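Long-range contact in uncharacterized protein (Enterococcus faecalis, PDB 3CEX), which is of unknown function but belongs to the DinB superfamily, whose members are typically four-helix bundle proteins, many of them metal-binding: residues Ala26-Ala38 with Gly160-Lys172. Sequence-based numbering, arbitrary orientation.
Sequences AQMTVAEANTMPA and GQAVYTRRLVIGK. With ACY (acetic acid), chain C.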
loop_
_atom_site.group_PDB
_atom_site.type_symbol
_atom_site.label_atom_id
_atom_site.label_comp_id
_atom_site.label_asym_id
_atom_site.label_seq_id
_atom_site.Cartn_x
_atom_site.Cartn_y
_atom_site.Cartn_z
ATOM N N ALA A 26 -3.329 -13.247 -12.105
ATOM C CA ALA A 26 -2.770 -14.154 -13.098
ATOM C C ALA A 26 -2.412 -15.525 -12.511
ATOM O O ALA A 26 -2.320 -16.484 -13.259
ATOM C CB ALA A 26 -1.512 -13.532 -13.822
ATOM N N GLN A 27 -2.194 -15.633 -11.196
ATOM C CA GLN A 27 -1.846 -16.937 -10.606
ATOM C C GLN A 27 -3.058 -17.740 -10.194
ATOM O O GLN A 27 -2.897 -18.866 -9.734
ATOM C CB GLN A 27 -0.907 -16.771 -9.410
ATOM C CG GLN A 27 0.410 -16.092 -9.792
ATOM C CD GLN A 27 1.268 -15.802 -8.590
ATOM O OE1 GLN A 27 1.704 -16.733 -7.873
ATOM N NE2 GLN A 27 1.520 -14.509 -8.342
HETATM N N MSE A 28 -4.264 -17.202 -10.363
HETATM C CA MSE A 28 -5.443 -17.840 -9.790
HETATM C C MSE A 28 -6.470 -18.209 -10.842
HETATM O O MSE A 28 -6.579 -17.541 -11.847
HETATM C CB MSE A 28 -6.107 -16.886 -8.778
HETATM C CG MSE A 28 -5.106 -16.392 -7.769
HETATM SE SE MSE A 28 -5.788 -15.059 -6.534
HETATM C CE MSE A 28 -6.508 -16.230 -5.090
ATOM N N THR A 29 -7.242 -19.250 -10.576
ATOM C CA THR A 29 -8.494 -19.492 -11.302
ATOM C C THR A 29 -9.541 -18.517 -10.759
ATOM O O THR A 29 -9.331 -17.915 -9.706
ATOM C CB THR A 29 -8.999 -20.938 -11.087
ATOM O OG1 THR A 29 -9.353 -21.102 -9.700
ATOM C CG2 THR A 29 -7.916 -21.966 -11.497
ATOM N N VAL A 30 -10.643 -18.332 -11.483
ATOM C CA VAL A 30 -11.704 -17.450 -11.014
ATOM C C VAL A 30 -12.312 -17.995 -9.710
ATOM O O VAL A 30 -12.625 -17.218 -8.830
ATOM C CB VAL A 30 -12.811 -17.172 -12.101
ATOM C CG1 VAL A 30 -13.490 -18.400 -12.507
ATOM C CG2 VAL A 30 -13.852 -16.181 -11.584
ATOM N N ALA A 31 -12.455 -19.315 -9.571
ATOM C CA ALA A 31 -12.962 -19.906 -8.315
ATOM C C ALA A 31 -12.079 -19.546 -7.121
ATOM O O ALA A 31 -12.573 -19.178 -6.041
ATOM C CB ALA A 31 -13.120 -21.445 -8.442
ATOM N N GLU A 32 -10.771 -19.591 -7.331
ATOM C CA GLU A 32 -9.804 -19.203 -6.299
ATOM C C GLU A 32 -9.900 -17.724 -5.977
ATOM O O GLU A 32 -9.878 -17.341 -4.800
ATOM C CB GLU A 32 -8.376 -19.542 -6.731
ATOM C CG GLU A 32 -8.052 -21.039 -6.527
ATOM C CD GLU A 32 -6.886 -21.541 -7.353
ATOM O OE1 GLU A 32 -6.277 -20.746 -8.124
ATOM O OE2 GLU A 32 -6.569 -22.758 -7.219
ATOM N N ALA A 33 -9.987 -16.902 -7.012
ATOM C CA ALA A 33 -10.111 -15.449 -6.850
ATOM C C ALA A 33 -11.355 -15.083 -6.054
ATOM O O ALA A 33 -11.347 -14.107 -5.307
ATOM C CB ALA A 33 -10.168 -14.763 -8.218
ATOM N N ASN A 34 -12.436 -15.835 -6.263
ATOM C CA ASN A 34 -13.700 -15.623 -5.542
ATOM C C ASN A 34 -13.705 -16.134 -4.093
ATOM O O ASN A 34 -14.690 -15.969 -3.387
ATOM C CB ASN A 34 -14.837 -16.345 -6.291
ATOM C CG ASN A 34 -15.236 -15.648 -7.568
ATOM O OD1 ASN A 34 -15.032 -14.451 -7.718
ATOM N ND2 ASN A 34 -15.849 -16.387 -8.474
ATOM N N THR A 35 -12.637 -16.802 -3.667
ATOM C CA THR A 35 -12.629 -17.482 -2.393
ATOM C C THR A 35 -12.216 -16.557 -1.270
ATOM O O THR A 35 -11.111 -15.971 -1.298
ATOM C CB THR A 35 -11.700 -18.688 -2.418
ATOM O OG1 THR A 35 -12.211 -19.621 -3.376
ATOM C CG2 THR A 35 -11.617 -19.373 -1.020
HETATM N N MSE A 36 -13.079 -16.441 -0.256
HETATM C CA MSE A 36 -12.681 -15.650 0.914
HETATM C C MSE A 36 -12.254 -16.593 2.023
HETATM O O MSE A 36 -13.045 -17.434 2.460
HETATM C CB MSE A 36 -13.714 -14.561 1.275
HETATM C CG MSE A 36 -14.891 -14.896 2.059
HETATM SE SE MSE A 36 -15.831 -13.186 2.463
HETATM C CE MSE A 36 -14.887 -12.571 4.045
ATOM N N PRO A 37 -10.954 -16.559 2.390
ATOM C CA PRO A 37 -10.439 -17.562 3.322
ATOM C C PRO A 37 -10.889 -17.460 4.799
ATOM O O PRO A 37 -10.675 -18.407 5.554
ATOM C CB PRO A 37 -8.901 -17.445 3.182
ATOM C CG PRO A 37 -8.628 -16.160 2.567
ATOM C CD PRO A 37 -9.894 -15.657 1.908
ATOM N N ALA A 38 -11.533 -16.367 5.197
ATOM C CA ALA A 38 -11.947 -16.175 6.596
ATOM C C ALA A 38 -12.898 -14.994 6.659
ATOM O O ALA A 38 -12.905 -14.159 5.758
ATOM C CB ALA A 38 -10.722 -15.924 7.509
ATOM N N GLY A 160 -1.420 -5.038 -1.428
ATOM C CA GLY A 160 -0.672 -5.838 -0.481
ATOM C C GLY A 160 -1.516 -6.907 0.155
ATOM O O GLY A 160 -1.077 -8.055 0.289
ATOM N N GLN A 161 -2.733 -6.541 0.558
ATOM C CA GLN A 161 -3.636 -7.552 1.155
ATOM C C GLN A 161 -3.955 -8.659 0.163
ATOM O O GLN A 161 -4.082 -9.819 0.531
ATOM C CB GLN A 161 -4.919 -6.860 1.688
ATOM C CG GLN A 161 -4.665 -6.012 2.916
ATOM C CD GLN A 161 -5.871 -5.195 3.388
ATOM O OE1 GLN A 161 -6.877 -5.108 2.681
ATOM N NE2 GLN A 161 -5.779 -4.627 4.606
ATOM N N ALA A 162 -4.100 -8.318 -1.109
ATOM C CA ALA A 162 -4.402 -9.344 -2.151
ATOM C C ALA A 162 -3.337 -10.420 -2.248
ATOM O O ALA A 162 -3.651 -11.585 -2.469
ATOM C CB ALA A 162 -4.607 -8.689 -3.517
ATOM N N VAL A 163 -2.078 -10.033 -2.075
ATOM C CA VAL A 163 -0.971 -11.001 -2.029
ATOM C C VAL A 163 -1.140 -12.016 -0.908
ATOM O O VAL A 163 -0.945 -13.216 -1.106
ATOM C CB VAL A 163 0.352 -10.278 -1.849
ATOM C CG1 VAL A 163 1.473 -11.269 -1.590
ATOM C CG2 VAL A 163 0.644 -9.391 -3.081
ATOM N N TYR A 164 -1.526 -11.523 0.268
ATOM C CA TYR A 164 -1.769 -12.373 1.436
ATOM C C TYR A 164 -2.957 -13.316 1.246
ATOM O O TYR A 164 -2.861 -14.490 1.559
ATOM C CB TYR A 164 -1.847 -11.493 2.717
ATOM C CG TYR A 164 -0.499 -11.307 3.410
ATOM C CD1 TYR A 164 0.697 -11.436 2.721
ATOM C CD2 TYR A 164 -0.417 -11.013 4.754
ATOM C CE1 TYR A 164 1.936 -11.310 3.360
ATOM C CE2 TYR A 164 0.802 -10.898 5.386
ATOM C CZ TYR A 164 1.979 -11.041 4.672
ATOM O OH TYR A 164 3.211 -10.918 5.295
ATOM N N THR A 165 -4.080 -12.804 0.765
ATOM C CA THR A 165 -5.213 -13.670 0.484
ATOM C C THR A 165 -4.822 -14.768 -0.513
ATOM O O THR A 165 -5.212 -15.924 -0.369
ATOM C CB THR A 165 -6.359 -12.887 -0.132
ATOM O OG1 THR A 165 -6.892 -11.990 0.842
ATOM C CG2 THR A 165 -7.472 -13.861 -0.601
ATOM N N ARG A 166 -4.082 -14.400 -1.550
ATOM C CA ARG A 166 -3.591 -15.372 -2.537
ATOM C C ARG A 166 -2.793 -16.467 -1.857
ATOM O O ARG A 166 -3.029 -17.661 -2.101
ATOM C CB ARG A 166 -2.723 -14.685 -3.603
ATOM C CG ARG A 166 -2.251 -15.589 -4.766
ATOM C CD ARG A 166 -0.981 -15.044 -5.423
ATOM N NE ARG A 166 0.218 -15.201 -4.602
ATOM C CZ ARG A 166 1.198 -14.295 -4.467
ATOM N NH1 ARG A 166 2.240 -14.576 -3.698
ATOM N NH2 ARG A 166 1.152 -13.115 -5.080
ATOM N N ARG A 167 -1.855 -16.079 -1.003
ATOM C CA ARG A 167 -1.051 -17.039 -0.255
ATOM C C ARG A 167 -1.889 -17.978 0.599
ATOM O O ARG A 167 -1.629 -19.177 0.635
ATOM C CB ARG A 167 0.036 -16.341 0.581
ATOM C CG ARG A 167 1.103 -15.660 -0.288
ATOM C CD ARG A 167 2.038 -14.790 0.514
ATOM N NE ARG A 167 3.068 -14.161 -0.313
ATOM C CZ ARG A 167 4.102 -13.458 0.167
ATOM N NH1 ARG A 167 4.291 -13.324 1.477
ATOM N NH2 ARG A 167 4.976 -12.904 -0.663
ATOM N N LEU A 168 -2.915 -17.438 1.247
ATOM C CA LEU A 168 -3.804 -18.255 2.069
ATOM C C LEU A 168 -4.659 -19.183 1.238
ATOM O O LEU A 168 -4.965 -20.297 1.665
ATOM C CB LEU A 168 -4.720 -17.348 2.906
ATOM C CG LEU A 168 -4.032 -16.465 3.931
ATOM C CD1 LEU A 168 -4.974 -15.438 4.493
ATOM C CD2 LEU A 168 -3.453 -17.360 5.034
ATOM N N VAL A 169 -5.022 -18.755 0.034
ATOM C CA VAL A 169 -5.963 -19.519 -0.774
ATOM C C VAL A 169 -5.265 -20.595 -1.601
ATOM O O VAL A 169 -5.750 -21.732 -1.689
ATOM C CB VAL A 169 -6.817 -18.590 -1.694
ATOM C CG1 VAL A 169 -7.665 -19.419 -2.660
ATOM C CG2 VAL A 169 -7.696 -17.651 -0.841
ATOM N N ILE A 170 -4.137 -20.250 -2.203
ATOM C CA ILE A 170 -3.425 -21.197 -3.071
ATOM C C ILE A 170 -2.063 -21.664 -2.550
ATOM O O ILE A 170 -1.375 -22.387 -3.245
ATOM C CB ILE A 170 -3.286 -20.638 -4.535
ATOM C CG1 ILE A 170 -2.189 -19.588 -4.664
ATOM C CG2 ILE A 170 -4.603 -20.026 -5.013
ATOM C CD1 ILE A 170 -1.934 -19.159 -6.125
ATOM N N GLY A 171 -1.663 -21.230 -1.358
ATOM C CA GLY A 171 -0.422 -21.686 -0.729
ATOM C C GLY A 171 0.871 -21.202 -1.364
ATOM O O GLY A 171 1.942 -21.759 -1.127
ATOM N N LYS A 172 0.797 -20.174 -2.183
ATOM C CA LYS A 172 2.002 -19.654 -2.805
ATOM C C LYS A 172 1.794 -18.220 -3.228
ATOM O O LYS A 172 0.674 -17.695 -3.308
ATOM C CB LYS A 172 2.432 -20.521 -4.014
ATOM C CG LYS A 172 1.453 -20.500 -5.188
ATOM C CD LYS A 172 1.808 -21.513 -6.276
ATOM C CE LYS A 172 1.157 -21.130 -7.618
ATOM N NZ LYS A 172 1.667 -19.825 -8.195
ATOM O OXT LYS A 172 2.791 -17.559 -3.464
HETATM C C ACY C . 4.673 -11.735 -4.010
HETATM O O ACY C . 3.878 -11.356 -4.923
HETATM O OXT ACY C . 4.549 -12.828 -3.391
HETATM C CH3 ACY C . 5.849 -10.849 -3.627
#
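Arg166, with CG anti to its own amide nitrogen, presents one guanidinium face to the overlying Gln27 amide, NE2 3.6 Å from NH2, while chi3 of Met28 (88°) swings its methyl to the Arg166 backbone, CE lying 4.0 Å from CA. The case illustrates packing at one end of a DinB-like helical bundle: the connection after helix 8-25, which includes helix 30-33, lies against one side of the last turns of helix 144-170. Both methyls of Val169 touch the 26-38 segment. Its CG1 faces Glu32 O at 3.7 Å, and its CG2 meets Pro37 CG at 3.8 Å, the two side chains crossing at about a right angle. Ile170 CG2 abuts the carboxylate of Glu32, which forms a capping box with Thr29, 3.6 Å from CD. The amide plane of Gln27 and the guanidinium plane of Arg166 lie 31° apart, and Gln27 OE1 accepts a weak hydrogen bond from Lys172 NZ. Arg166 NH2 hydrogen-bonds Thr24 OG1, and with Arg167 the guanidinium binds an acetate probably left from crystallisation. The C-terminal carboxylate is gripped side-on: Arg166 NH1 forms a salt bridge with Lys172 OXT, and Arg166 NE donates in plane, almost straight (173°), to a lone pair of Lys172 O at 2.8 Å.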